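Local atomic coordinates of glutamate--tRNA ligase (Elizabethkingia anophelis, PDB entry 6B1Z), a protein that catalyses, as a class I glutamyl-tRNA synthetase, the ATP-dependent attachment of glutamate to its tRNA. Residues D123-E128 and N144-S149; E104-T109 and V240-A245; G187-N192 and P234-H239; S93-I98 and D218-I223. All blocks are in the same frame, centred on the assembly; numbering follows the deposited sequence.

Contact 1. Residues D123-E128 and N144-S149; sequences DQIRAE and NRLRNS
I125 holds CG1 anti to its backbone N (chi1 -168°), and L146 carries CG beside the backbone N and opposite the carbonyl carbon (chi1 -71°); these settings bring CD1 of the isoleucine and CD2 of the leucine together. The two aliphatic chains meet tip to tip, I125 CD1 lying 3.9 Å from L146 CD2. R145 runs extended from CG to NE and carries its guanidinium to the same isoleucine, whose methyl sits over one face of the group, displaced toward its rim, with I125 CD1 4.0 Å from R145 NH1. E128, one helical turn after I125, brings OE1 to 4.3 Å from R145 NH1, too far for a salt bridge. Both of these exposed side chains have two conformers: the guanidinium position, and with it both of its contacts, holds for one of the two, and the approach of E128 is doubtful in detail. F136 and Y138, in the loop leading back from helix 119-131, add to the apolar cluster, the former against I125 and the latter against L146. No hydrogen bond joins the two segments. Helix 119-131 and the following loop are thus held here by a small, partly buried apolar contact between I125 and L146, while the exposed charges of E128 and R145 probably contribute only a loose electrostatic attraction.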
# COMPACT_ATOMS: atom_id res chain seq x y z
N ASP A 123 -23.61 -15.19 -24.24
CA ASP A 123 -22.40 -15.73 -24.86
C ASP A 123 -22.57 -15.83 -26.37
O ASP A 123 -21.61 -15.61 -27.12
CB ASP A 123 -22.08 -17.11 -24.28
CG ASP A 123 -21.39 -17.04 -22.94
OD1 ASP A 123 -21.02 -15.94 -22.49
OD2 ASP A 123 -21.23 -18.12 -22.32
N GLN A 124 -23.78 -16.16 -26.83
CA GLN A 124 -24.03 -16.30 -28.26
C GLN A 124 -23.86 -14.98 -28.99
O GLN A 124 -23.22 -14.92 -30.04
CB GLN A 124 -25.44 -16.86 -28.49
N ILE A 125 -24.45 -13.90 -28.46
CA ILE A 125 -24.31 -12.62 -29.16
C ILE A 125 -22.89 -12.08 -29.02
O ILE A 125 -22.38 -11.41 -29.93
CB ILE A 125 -25.38 -11.61 -28.68
CG1 ILE A 125 -25.43 -10.40 -29.63
CG2 ILE A 125 -25.12 -11.15 -27.26
CD1 ILE A 125 -26.64 -9.47 -29.40
N ARG A 126 -22.21 -12.38 -27.91
CA ARG A 126 -20.80 -12.02 -27.80
C ARG A 126 -19.98 -12.68 -28.90
O ARG A 126 -19.13 -12.03 -29.52
CB ARG A 126 -20.25 -12.40 -26.42
CG ARG A 126 -20.76 -11.52 -25.30
CD ARG A 126 -20.15 -11.90 -23.96
NE ARG A 126 -20.88 -11.26 -22.87
CZ ARG A 126 -21.59 -11.90 -21.95
NH1 ARG A 126 -21.66 -13.23 -21.97
NH2 ARG A 126 -22.21 -11.22 -21.00
N ALA A 127 -20.24 -13.96 -29.17
CA ALA A 127 -19.53 -14.67 -30.23
C ALA A 127 -19.86 -14.11 -31.61
O ALA A 127 -19.00 -14.07 -32.50
CB ALA A 127 -19.86 -16.16 -30.17
N GLU A 128 -21.12 -13.71 -31.82
CA GLU A 128 -21.48 -13.09 -33.09
C GLU A 128 -20.69 -11.81 -33.33
O GLU A 128 -20.20 -11.57 -34.44
CB GLU A 128 -22.98 -12.82 -33.13
CG GLU A 128 -23.82 -14.07 -33.31
CD GLU A 128 -25.26 -13.88 -32.87
OE1 GLU A 128 -25.63 -12.75 -32.49
OE2 GLU A 128 -26.02 -14.87 -32.91
N ASN A 144 -32.99 -3.97 -28.47
CA ASN A 144 -34.24 -4.38 -29.09
C ASN A 144 -34.19 -5.75 -29.74
O ASN A 144 -35.24 -6.28 -30.11
CB ASN A 144 -34.68 -3.33 -30.11
CG ASN A 144 -35.25 -2.10 -29.44
OD1 ASN A 144 -34.67 -1.01 -29.51
ND2 ASN A 144 -36.38 -2.26 -28.76
N ARG A 145 -33.02 -6.38 -29.88
CA ARG A 145 -32.98 -7.74 -30.39
C ARG A 145 -32.63 -8.77 -29.32
O ARG A 145 -32.41 -9.94 -29.64
CB ARG A 145 -32.01 -7.85 -31.57
CG ARG A 145 -30.54 -7.58 -31.30
CD ARG A 145 -29.81 -7.69 -32.64
NE ARG A 145 -28.52 -7.02 -32.69
CZ ARG A 145 -27.37 -7.63 -32.99
NH1 ARG A 145 -27.35 -8.93 -33.26
NH2 ARG A 145 -26.24 -6.93 -33.02
N LEU A 146 -32.61 -8.36 -28.06
CA LEU A 146 -32.40 -9.28 -26.95
C LEU A 146 -33.75 -9.51 -26.26
O LEU A 146 -34.81 -9.23 -26.84
CB LEU A 146 -31.30 -8.72 -26.05
CG LEU A 146 -29.93 -8.82 -26.75
CD1 LEU A 146 -28.88 -7.96 -26.07
CD2 LEU A 146 -29.48 -10.28 -26.83
N ARG A 147 -33.73 -10.04 -25.04
CA ARG A 147 -34.96 -10.48 -24.37
C ARG A 147 -35.15 -9.68 -23.09
O ARG A 147 -34.60 -10.02 -22.04
CB ARG A 147 -34.91 -11.99 -24.10
CG ARG A 147 -35.04 -12.82 -25.39
CD ARG A 147 -34.98 -14.35 -25.17
NE ARG A 147 -35.88 -14.81 -24.12
CZ ARG A 147 -37.20 -14.93 -24.25
NH1 ARG A 147 -37.78 -14.62 -25.40
NH2 ARG A 147 -37.93 -15.35 -23.23
N ASN A 148 -35.95 -8.62 -23.17
CA ASN A 148 -36.11 -7.71 -22.04
C ASN A 148 -37.48 -7.03 -22.16
O ASN A 148 -38.21 -7.24 -23.12
CB ASN A 148 -34.96 -6.70 -22.02
CG ASN A 148 -34.84 -5.94 -23.32
OD1 ASN A 148 -35.74 -5.20 -23.68
ND2 ASN A 148 -33.73 -6.14 -24.03
N SER A 149 -37.82 -6.21 -21.16
CA SER A 149 -39.15 -5.61 -21.13
C SER A 149 -39.31 -4.46 -22.12
O SER A 149 -40.42 -3.95 -22.26
CB SER A 149 -39.52 -5.15 -19.71
OG SER A 149 -38.58 -4.23 -19.19

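Contact 2. Residues E104-T109 and V240-A245; sequences EQILKT and VLLYEA. With EDO (1,2-ethanediol), chain V.
I106 and A245 bring the backbones within 6.8 Å, CA to CA, where the end of helix 96-106 meets helix 236-246. From I106 to T109 the chain makes a type I beta turn, and I106 O takes two bonds there: T109 N at 3.1 Å and T109 OG1 at 2.8 Å, the hydroxyl lying in the carbonyl plane on a lone pair. With OG1 turned back this way (chi1 78°), CG2 of T109 rests 3.6 Å from A245 O. The isoleucine slants across L242, I106 CD1 lying 4.0 Å from L242 CD2, and the same I106 CD1 stands 4.3 Å from A245 CB. This is a buried junction of helices 96-106 and 236-246 within the catalytic region; F212 of helix 210-220 adds cover to I106, with F171 of strand 168-171 against L242. At the edge of the apolar patch one water joins the segments, accepting from Q105 NE2 at 3.0 Å and donating to A245 O at 2.8 Å. On the other segment Y243 OH donates a hydrogen bond to O2 of an ethanediol, probably from the crystallisation liquor; this O2 lies near the ring plane and also bonds to D218 OD1.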
# COMPACT_ATOMS: atom_id res chain seq x y z
N GLU A 104 -37.64 -0.76 -5.95
CA GLU A 104 -39.03 -0.44 -6.26
C GLU A 104 -39.14 0.99 -6.80
O GLU A 104 -39.90 1.24 -7.75
CB GLU A 104 -39.90 -0.62 -5.01
CG GLU A 104 -41.38 -0.31 -5.25
CD GLU A 104 -42.19 -0.27 -3.97
OE1 GLU A 104 -41.62 -0.54 -2.89
OE2 GLU A 104 -43.40 0.04 -4.05
N GLN A 105 -38.38 1.92 -6.23
CA GLN A 105 -38.45 3.32 -6.66
C GLN A 105 -37.97 3.47 -8.10
O GLN A 105 -38.66 4.08 -8.94
CB GLN A 105 -37.63 4.21 -5.73
CG GLN A 105 -37.74 5.69 -6.08
CD GLN A 105 -36.89 6.58 -5.22
OE1 GLN A 105 -36.72 6.34 -4.02
NE2 GLN A 105 -36.33 7.63 -5.82
N ILE A 106 -36.79 2.92 -8.43
CA ILE A 106 -36.26 3.14 -9.77
C ILE A 106 -37.09 2.44 -10.83
O ILE A 106 -37.11 2.88 -11.99
CB ILE A 106 -34.77 2.74 -9.87
CG1 ILE A 106 -34.13 3.48 -11.07
CG2 ILE A 106 -34.62 1.21 -9.99
CD1 ILE A 106 -32.65 3.27 -11.21
N LEU A 107 -37.80 1.36 -10.48
CA LEU A 107 -38.65 0.69 -11.46
C LEU A 107 -39.87 1.51 -11.83
O LEU A 107 -40.54 1.17 -12.82
CB LEU A 107 -39.09 -0.68 -10.92
CG LEU A 107 -38.01 -1.77 -10.95
CD1 LEU A 107 -38.52 -3.03 -10.24
CD2 LEU A 107 -37.59 -2.07 -12.39
N LYS A 108 -40.18 2.57 -11.09
CA LYS A 108 -41.25 3.47 -11.49
C LYS A 108 -40.80 4.51 -12.52
O LYS A 108 -41.66 5.22 -13.06
CB LYS A 108 -41.82 4.18 -10.26
CG LYS A 108 -42.54 3.23 -9.33
CD LYS A 108 -42.83 3.88 -7.99
CE LYS A 108 -43.42 2.86 -7.03
NZ LYS A 108 -43.58 3.40 -5.65
N THR A 109 -39.51 4.58 -12.81
CA THR A 109 -38.94 5.54 -13.75
C THR A 109 -38.74 4.90 -15.12
O THR A 109 -38.82 3.68 -15.29
CB THR A 109 -37.60 6.10 -13.26
OG1 THR A 109 -36.56 5.14 -13.48
CG2 THR A 109 -37.63 6.43 -11.77
N VAL A 240 -23.84 9.49 -12.17
CA VAL A 240 -24.55 10.76 -12.15
C VAL A 240 -25.97 10.58 -12.67
O VAL A 240 -26.92 11.12 -12.09
CB VAL A 240 -23.75 11.81 -12.96
CG1 VAL A 240 -24.59 13.05 -13.25
CG2 VAL A 240 -22.49 12.18 -12.17
N LEU A 241 -26.16 9.75 -13.70
CA LEU A 241 -27.50 9.49 -14.22
C LEU A 241 -28.35 8.72 -13.21
O LEU A 241 -29.58 8.92 -13.16
CB LEU A 241 -27.42 8.73 -15.55
CG LEU A 241 -27.02 9.59 -16.74
CD1 LEU A 241 -26.61 8.66 -17.90
CD2 LEU A 241 -28.20 10.48 -17.14
N LEU A 242 -27.73 7.85 -12.40
CA LEU A 242 -28.51 7.15 -11.38
C LEU A 242 -29.02 8.11 -10.31
O LEU A 242 -30.17 7.98 -9.87
CB LEU A 242 -27.67 6.03 -10.75
CG LEU A 242 -27.49 4.82 -11.67
CD1 LEU A 242 -26.43 3.87 -11.06
CD2 LEU A 242 -28.80 4.05 -11.91
N TYR A 243 -28.19 9.06 -9.88
CA TYR A 243 -28.69 10.05 -8.92
C TYR A 243 -29.86 10.82 -9.52
O TYR A 243 -30.88 11.01 -8.86
CB TYR A 243 -27.59 11.03 -8.48
CG TYR A 243 -26.61 10.42 -7.51
CD1 TYR A 243 -26.93 10.28 -6.17
CD2 TYR A 243 -25.36 9.99 -7.94
CE1 TYR A 243 -26.04 9.71 -5.28
CE2 TYR A 243 -24.45 9.41 -7.05
CZ TYR A 243 -24.81 9.28 -5.73
OH TYR A 243 -23.92 8.73 -4.84
N GLU A 244 -29.75 11.20 -10.79
CA GLU A 244 -30.87 11.86 -11.46
C GLU A 244 -32.11 10.98 -11.48
O GLU A 244 -33.23 11.46 -11.20
CB GLU A 244 -30.46 12.25 -12.88
CG GLU A 244 -31.56 12.94 -13.67
CD GLU A 244 -31.14 13.27 -15.08
OE1 GLU A 244 -29.94 13.52 -15.31
OE2 GLU A 244 -32.01 13.28 -15.97
N ALA A 245 -31.95 9.70 -11.81
CA ALA A 245 -33.09 8.79 -11.88
C ALA A 245 -33.82 8.71 -10.54
O ALA A 245 -35.06 8.59 -10.50
CB ALA A 245 -32.64 7.40 -12.33
C1 EDO V . -20.84 5.61 -6.43
O1 EDO V . -21.05 4.79 -7.58
C2 EDO V . -21.11 7.06 -6.79
O2 EDO V . -21.59 7.76 -5.63
O HOH W 1 -37.09 8.43 -8.64

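Contact 3. Residues G187-N192 and P234-H239; sequences GKFSVN and PSMALH
F189 and M236 make the one sulfur-aromatic contact here. SD of M236 comes 4.1 Å from CZ of F189, at the far end of the phenyl group. Measured to the ring centroid, the sulfur is 5.3 Å away and 73° off the ring normal, an oblique approach. The methionine gets there by a fully stretched chain with CG anti to the backbone N (chi1 -174°); on the strand, F189 swings CG between its backbone N and carbonyl carbon, which turns the ring from the strand toward the helix. The second kind of contact is purely aliphatic and looser: V191 CG1 faces A237 CB at 4.4 Å, though V191 has two conformers and this distance applies to one of them. L196 touches both of these residues, and L233 adds to the packing on F189. No hydrogen bond crosses between the segments; polar groups find partners around them, as when H239 bonds through NE2 to H211 and through ND1 to R228. Strand 187-192 pairs antiparallel with 178-183 in a two-stranded hairpin, and F189 and V191, alternate residues on one face, set that hairpin against the beginning of helix 236-246. The arrangement is a Met-aromatic contact where a beta hairpin packs on the start of a helix.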
# COMPACT_ATOMS: atom_id res chain seq x y z
N GLY A 187 -11.10 17.44 -13.87
CA GLY A 187 -11.72 18.60 -14.51
C GLY A 187 -13.02 18.27 -15.22
O GLY A 187 -13.69 17.26 -14.96
N LYS A 188 -13.38 19.16 -16.15
CA LYS A 188 -14.64 19.05 -16.89
C LYS A 188 -14.43 18.23 -18.15
O LYS A 188 -13.43 18.40 -18.87
CB LYS A 188 -15.18 20.43 -17.26
CG LYS A 188 -15.64 21.26 -16.06
CD LYS A 188 -15.99 22.66 -16.49
CE LYS A 188 -16.52 23.47 -15.32
NZ LYS A 188 -16.95 24.82 -15.81
N PHE A 189 -15.39 17.36 -18.43
CA PHE A 189 -15.38 16.59 -19.67
C PHE A 189 -16.81 16.16 -19.95
O PHE A 189 -17.66 16.16 -19.05
CB PHE A 189 -14.43 15.39 -19.60
CG PHE A 189 -14.80 14.38 -18.55
CD1 PHE A 189 -14.47 14.58 -17.22
CD2 PHE A 189 -15.47 13.22 -18.90
CE1 PHE A 189 -14.81 13.64 -16.25
CE2 PHE A 189 -15.81 12.27 -17.94
CZ PHE A 189 -15.48 12.48 -16.62
N SER A 190 -17.07 15.80 -21.20
CA SER A 190 -18.40 15.39 -21.63
C SER A 190 -18.36 14.01 -22.27
O SER A 190 -17.36 13.63 -22.89
CB SER A 190 -18.99 16.38 -22.64
OG SER A 190 -19.05 17.69 -22.09
N VAL A 191 -19.46 13.28 -22.13
CA VAL A 191 -19.62 11.90 -22.60
C VAL A 191 -21.00 11.79 -23.26
O VAL A 191 -21.99 12.21 -22.66
CB VAL A 191 -19.54 10.91 -21.42
CG1 VAL A 191 -19.95 9.48 -21.82
CG2 VAL A 191 -18.15 10.94 -20.76
N ASN A 192 -21.08 11.19 -24.45
CA ASN A 192 -22.37 10.89 -25.04
C ASN A 192 -22.84 9.51 -24.57
O ASN A 192 -22.08 8.54 -24.60
CB ASN A 192 -22.29 10.94 -26.57
CG ASN A 192 -23.67 10.95 -27.23
OD1 ASN A 192 -24.41 9.97 -27.14
ND2 ASN A 192 -24.02 12.06 -27.87
N PRO A 234 -14.84 5.63 -16.15
CA PRO A 234 -15.79 5.39 -17.25
C PRO A 234 -17.21 5.16 -16.79
O PRO A 234 -18.13 5.26 -17.62
CB PRO A 234 -15.22 4.15 -17.95
CG PRO A 234 -13.74 4.18 -17.60
CD PRO A 234 -13.72 4.66 -16.18
N SER A 235 -17.43 4.88 -15.50
CA SER A 235 -18.76 4.68 -14.93
C SER A 235 -19.34 5.95 -14.30
O SER A 235 -20.47 5.91 -13.79
CB SER A 235 -18.71 3.58 -13.87
OG SER A 235 -18.28 2.37 -14.46
N MET A 236 -18.59 7.05 -14.28
CA MET A 236 -19.07 8.25 -13.61
C MET A 236 -20.35 8.78 -14.24
O MET A 236 -21.26 9.23 -13.52
CB MET A 236 -17.97 9.31 -13.61
CG MET A 236 -18.34 10.54 -12.81
SD MET A 236 -17.00 11.76 -12.88
CE MET A 236 -17.82 13.16 -12.12
N ALA A 237 -20.45 8.76 -15.58
CA ALA A 237 -21.68 9.22 -16.22
C ALA A 237 -22.88 8.40 -15.78
O ALA A 237 -23.93 8.96 -15.45
CB ALA A 237 -21.52 9.18 -17.75
N LEU A 238 -22.74 7.07 -15.75
CA LEU A 238 -23.80 6.22 -15.22
C LEU A 238 -24.18 6.63 -13.80
O LEU A 238 -25.37 6.72 -13.46
CB LEU A 238 -23.36 4.76 -15.24
CG LEU A 238 -24.31 3.79 -14.51
CD1 LEU A 238 -25.68 3.70 -15.23
CD2 LEU A 238 -23.66 2.42 -14.40
N HIS A 239 -23.19 6.85 -12.95
CA HIS A 239 -23.50 7.15 -11.55
C HIS A 239 -24.26 8.46 -11.43
O HIS A 239 -25.24 8.54 -10.68
CB HIS A 239 -22.21 7.18 -10.74
CG HIS A 239 -21.51 5.86 -10.75
ND1 HIS A 239 -20.16 5.72 -10.50
CD2 HIS A 239 -21.98 4.62 -11.02
CE1 HIS A 239 -19.83 4.44 -10.60
NE2 HIS A 239 -20.92 3.75 -10.89

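Contact 4. Residues S93-I98 and D218-I223; sequences SERRDI and DHEMKI. With FMT (formic acid), chain B; EDO (1,2-ethanediol), chain V; EDO (1,2-ethanediol), chain S.
R95 NH1 is gripped by two backbone carbonyls, those of Y87 and P89, while NE of the same arginine forms a salt bridge with D217; the guanidinium is held in place by these bonds while M221 and E220 pack on it. Its chain bends at chi3 (66°) and brings the flat group between two methyl groups: I98 CD1 lies 3.6 Å above the centre of one face, and M221 CE lies against the opposite face, shifted toward the rim and 3.6 Å from R95 NH1. In the plane, at the edge, E220 CB approaches R95 NH2 to 3.8 Å. The glutamate is not an ion-pair partner, since its chain folds at chi2 (-59°) and leaves OE1 5.5 Å from R95 NH2; its aliphatic stem does the touching instead, with E220 CG 4.3 Å from I98 CG2. The charge of the buried arginine is probably balanced by D217 and the two carbonyls, with methyls over both faces. A formate, probably from the crystallisation liquor, accepts from D97 N at 2.9 Å at the start of helix 96-106, consistent with an anion drawn to the N-terminal end of a helix. Helix 210-220 closes in a Schellman motif, with I223 N bonded to D218 O at 2.9 Å and K222, at positive phi, as its C-prime residue. The contact therefore joins the beginning of helix 96-106 to the end of helix 210-220, beside strand 13-16, where I223 packs on R15 and D218 forms salt bridges with R15 and R49.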
# COMPACT_ATOMS: atom_id res chain seq x y z
N SER A 93 -23.83 -6.41 2.33
CA SER A 93 -24.59 -7.66 2.37
C SER A 93 -25.73 -7.62 3.38
O SER A 93 -26.65 -8.45 3.32
CB SER A 93 -23.68 -8.85 2.70
OG SER A 93 -23.11 -8.75 4.00
N GLU A 94 -25.71 -6.66 4.31
CA GLU A 94 -26.68 -6.57 5.38
C GLU A 94 -27.72 -5.49 5.14
O GLU A 94 -28.51 -5.18 6.05
CB GLU A 94 -25.94 -6.33 6.70
CG GLU A 94 -25.05 -7.51 7.06
CD GLU A 94 -24.14 -7.24 8.24
OE1 GLU A 94 -24.24 -6.14 8.81
OE2 GLU A 94 -23.33 -8.12 8.59
N ARG A 95 -27.79 -4.95 3.92
CA ARG A 95 -28.64 -3.80 3.62
C ARG A 95 -29.73 -4.11 2.60
O ARG A 95 -30.22 -3.20 1.91
CB ARG A 95 -27.78 -2.62 3.14
CG ARG A 95 -26.77 -2.15 4.21
CD ARG A 95 -25.82 -1.08 3.69
NE ARG A 95 -26.48 0.19 3.36
CZ ARG A 95 -26.74 1.15 4.23
NH1 ARG A 95 -26.50 0.99 5.53
NH2 ARG A 95 -27.32 2.27 3.79
N ARG A 96 -30.15 -5.38 2.50
CA ARG A 96 -31.04 -5.78 1.42
C ARG A 96 -32.39 -5.05 1.48
O ARG A 96 -32.94 -4.69 0.43
CB ARG A 96 -31.26 -7.30 1.43
CG ARG A 96 -32.55 -7.71 0.72
CD ARG A 96 -32.75 -9.22 0.68
NE ARG A 96 -31.83 -9.88 -0.24
CZ ARG A 96 -31.95 -9.85 -1.57
NH1 ARG A 96 -32.95 -9.19 -2.14
NH2 ARG A 96 -31.08 -10.50 -2.32
N ASP A 97 -32.93 -4.80 2.68
CA ASP A 97 -34.23 -4.13 2.75
C ASP A 97 -34.14 -2.70 2.23
O ASP A 97 -35.09 -2.21 1.59
CB ASP A 97 -34.76 -4.17 4.18
CG ASP A 97 -35.45 -5.48 4.51
OD1 ASP A 97 -35.26 -6.46 3.75
OD2 ASP A 97 -36.19 -5.53 5.51
N ILE A 98 -33.02 -2.02 2.48
CA ILE A 98 -32.79 -0.69 1.91
C ILE A 98 -32.76 -0.77 0.40
O ILE A 98 -33.38 0.03 -0.31
CB ILE A 98 -31.49 -0.08 2.47
CG1 ILE A 98 -31.60 0.10 3.98
CG2 ILE A 98 -31.17 1.24 1.79
CD1 ILE A 98 -30.28 0.37 4.69
N ASP A 218 -24.16 5.88 -0.81
CA ASP A 218 -23.60 7.22 -0.70
C ASP A 218 -24.68 8.24 -0.38
O ASP A 218 -24.47 9.16 0.41
CB ASP A 218 -22.83 7.58 -1.97
CG ASP A 218 -21.56 6.78 -2.11
OD1 ASP A 218 -20.99 6.74 -3.22
OD2 ASP A 218 -21.13 6.18 -1.08
N HIS A 219 -25.87 8.06 -0.96
CA HIS A 219 -27.00 8.92 -0.61
C HIS A 219 -27.42 8.71 0.84
O HIS A 219 -27.52 9.68 1.61
CB HIS A 219 -28.16 8.63 -1.57
CG HIS A 219 -29.39 9.44 -1.27
ND1 HIS A 219 -29.49 10.78 -1.56
CD2 HIS A 219 -30.57 9.08 -0.71
CE1 HIS A 219 -30.68 11.22 -1.19
NE2 HIS A 219 -31.36 10.21 -0.67
N GLU A 220 -27.68 7.46 1.24
CA GLU A 220 -28.18 7.18 2.58
C GLU A 220 -27.18 7.59 3.66
O GLU A 220 -27.59 8.06 4.73
CB GLU A 220 -28.51 5.69 2.73
CG GLU A 220 -29.70 5.24 1.90
CD GLU A 220 -30.99 5.97 2.24
OE1 GLU A 220 -31.64 5.61 3.23
OE2 GLU A 220 -31.34 6.93 1.51
N MET A 221 -25.88 7.42 3.40
CA MET A 221 -24.86 7.74 4.39
C MET A 221 -24.40 9.19 4.29
O MET A 221 -23.44 9.57 4.98
CB MET A 221 -23.66 6.79 4.24
CG MET A 221 -24.03 5.33 4.46
SD MET A 221 -22.60 4.24 4.40
CE MET A 221 -23.38 2.70 4.92
N LYS A 222 -25.07 10.00 3.46
CA LYS A 222 -24.83 11.44 3.37
C LYS A 222 -23.38 11.73 3.01
O LYS A 222 -22.76 12.67 3.54
CB LYS A 222 -25.27 12.16 4.65
CG LYS A 222 -26.77 11.92 4.97
CD LYS A 222 -27.33 12.95 5.92
CE LYS A 222 -28.75 12.59 6.34
NZ LYS A 222 -29.68 12.46 5.18
N ILE A 223 -22.83 10.93 2.10
CA ILE A 223 -21.48 11.14 1.59
C ILE A 223 -21.44 12.42 0.76
O ILE A 223 -22.32 12.66 -0.09
CB ILE A 223 -21.03 9.93 0.77
CG1 ILE A 223 -21.00 8.67 1.65
CG2 ILE A 223 -19.66 10.18 0.11
CD1 ILE A 223 -20.12 8.80 2.90
C FMT B . -32.47 -7.53 5.59
O1 FMT B . -32.42 -6.43 5.04
O2 FMT B . -31.67 -7.91 6.45
C1 EDO V . -20.84 5.61 -6.43
O1 EDO V . -21.05 4.79 -7.58
C2 EDO V . -21.11 7.06 -6.79
O2 EDO V . -21.59 7.76 -5.63
C1 EDO S . -36.92 -9.97 7.22
O1 EDO S . -35.66 -9.83 6.56
C2 EDO S . -37.55 -8.60 7.39
O2 EDO S . -37.43 -7.87 6.17

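How the contacts relate
All four contacts lie in the class I catalytic region. Contacts 2 and 4 share helix 96-106, contact 4 at its beginning and contact 2 at its end, with centres about 15 Å apart; they touch where Y243 meets D218, and one ethanediol bridges them. Contacts 2 and 3 share helix 236-246, their centres about 17 Å apart. Contact 1, about 24 Å from contact 2 between centres, joins segments only 16 residues apart, while contacts 2 and 4 each span more than 100. Along the chain, contact 1 closes before contact 3 opens; both lie within contact 2, contact 1 also within contact 4, which alternates with contacts 2 and 3. Contacts 2, 3 and 4 link helices 96-106, 210-220 and 236-246 with the hairpin.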